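Local coordinates for predicted protease of the collagenase family (Methanopyrus kandleri, PDB 5D88), which probably acts as a peptidase of the U32 family, built on a TIM barrel that carries a bound zinc ion, at residues Val120-Pro123 against Tyr124-Glu127. Residues are numbered along the deposited sequence; the frame is centred on the assembly and turned at random.
Sequences VADP and YLVE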
loop_
_atom_site.group_PDB
_atom_site.type_symbol
_atom_site.label_atom_id
_atom_site.label_comp_id
_atom_site.label_asym_id
_atom_site.label_seq_id
_atom_site.Cartn_x
_atom_site.Cartn_y
_atom_site.Cartn_z
ATOM N N VAL A 120 -3.964 -11.604 8.554
ATOM C CA VAL A 120 -4.333 -10.210 8.354
ATOM C C VAL A 120 -3.102 -9.425 7.924
ATOM O O VAL A 120 -1.969 -9.838 8.146
ATOM C CB VAL A 120 -4.932 -9.592 9.634
ATOM C CG1 VAL A 120 -6.164 -10.372 10.059
ATOM C CG2 VAL A 120 -3.910 -9.548 10.772
ATOM N N ALA A 121 -3.342 -8.258 7.353
ATOM C CA ALA A 121 -2.288 -7.304 7.044
ATOM C C ALA A 121 -2.337 -6.036 7.881
ATOM O O ALA A 121 -1.294 -5.478 8.206
ATOM C CB ALA A 121 -2.355 -6.918 5.576
ATOM N N ASP A 122 -3.524 -5.543 8.197
ATOM C CA ASP A 122 -3.668 -4.237 8.799
ATOM C C ASP A 122 -3.109 -4.258 10.214
ATOM O O ASP A 122 -3.562 -5.061 11.033
ATOM C CB ASP A 122 -5.151 -3.878 8.767
ATOM C CG ASP A 122 -5.463 -2.444 9.223
ATOM O OD1 ASP A 122 -4.649 -1.787 9.866
ATOM O OD2 ASP A 122 -6.586 -1.978 8.918
ATOM N N PRO A 123 -2.122 -3.421 10.529
ATOM C CA PRO A 123 -1.559 -3.386 11.886
ATOM C C PRO A 123 -2.586 -3.170 12.983
ATOM O O PRO A 123 -2.427 -3.650 14.121
ATOM C CB PRO A 123 -0.593 -2.195 11.818
ATOM C CG PRO A 123 -0.336 -1.930 10.435
ATOM C CD PRO A 123 -1.467 -2.460 9.625
ATOM N N TYR A 124 -3.634 -2.422 12.689
ATOM C CA TYR A 124 -4.643 -2.195 13.714
ATOM C C TYR A 124 -5.382 -3.488 14.041
ATOM O O TYR A 124 -5.697 -3.752 15.209
ATOM C CB TYR A 124 -5.589 -1.101 13.231
ATOM C CG TYR A 124 -6.696 -0.712 14.161
ATOM C CD1 TYR A 124 -6.462 -0.441 15.504
ATOM C CD2 TYR A 124 -7.988 -0.562 13.683
ATOM C CE1 TYR A 124 -7.498 -0.036 16.336
ATOM C CE2 TYR A 124 -9.024 -0.178 14.514
ATOM C CZ TYR A 124 -8.769 0.087 15.830
ATOM O OH TYR A 124 -9.802 0.474 16.638
ATOM N N LEU A 125 -5.673 -4.305 13.016
ATOM C CA LEU A 125 -6.305 -5.597 13.257
ATOM C C LEU A 125 -5.395 -6.522 14.046
ATOM O O LEU A 125 -5.870 -7.295 14.884
ATOM C CB LEU A 125 -6.693 -6.269 11.947
ATOM C CG LEU A 125 -8.125 -6.056 11.531
ATOM C CD1 LEU A 125 -8.390 -4.549 11.351
ATOM C CD2 LEU A 125 -8.355 -6.851 10.274
ATOM N N VAL A 126 -4.095 -6.518 13.736
ATOM C CA VAL A 126 -3.143 -7.313 14.511
ATOM C C VAL A 126 -3.289 -6.982 15.984
ATOM O O VAL A 126 -3.371 -7.865 16.845
ATOM C CB VAL A 126 -1.700 -7.053 14.028
ATOM C CG1 VAL A 126 -0.684 -7.733 14.945
ATOM C CG2 VAL A 126 -1.503 -7.538 12.585
ATOM N N GLU A 127 -3.305 -5.691 16.290
ATOM C CA GLU A 127 -3.338 -5.250 17.677
ATOM C C GLU A 127 -4.640 -5.663 18.362
ATOM O O GLU A 127 -4.632 -6.163 19.498
ATOM C CB GLU A 127 -3.136 -3.733 17.711
ATOM C CG GLU A 127 -2.777 -3.155 19.043
ATOM C CD GLU A 127 -2.401 -1.688 18.906
ATOM O OE1 GLU A 127 -3.111 -0.948 18.181
ATOM O OE2 GLU A 127 -1.384 -1.287 19.490
#
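At the C-terminal mouth of a TIM barrel, where strand 117-120 turns into helix 123-132, Asp122 is the N-cap of the helix and bonds to Tyr124. OD1 of Asp122 accepts from Tyr124 N at 3.1 Å, with an angle of 154° at the hydrogen, and the donor stands well above the carboxylate plane. With CG anti to its own backbone N (chi1 -173°), the side chain of Asp122 runs beside that of Tyr124, pointing the same way, and brings OD1 to 3.6 Å from CB of Tyr124. The same oxygen is also hydrogen-bonded to Tyr225 OH of the second subunit, while OD2 is hydrogen-bonded to His93 NE2. Both carboxylate oxygens of this buried residue are therefore engaged, which fixes the rotation of the group, and the cap ties the helix start to the dimer interface. The zinc ligand Cys88 lies about 7 Å away, side chain to side chain.

After the cap, helical backbone bonding begins at once: Val126 N reaches Asp122 O at 3.1 Å, and Glu127 N reaches Pro123 O at the same distance. Pro123, which has no N-H to offer, occupies the first helical position and packs on Phe202 of the second subunit.

At the end of the strand, Val120 meets the helix through Leu125 and Val126. Its CG1 approaches CD2 of Leu125, whose other methyl, CD1, passes 4.0 Å from OD2 of Asp122. The tighter apolar contact is made by the second branch of the valine, CG2 of Val120 lying 3.6 Å from CG2 of Val126.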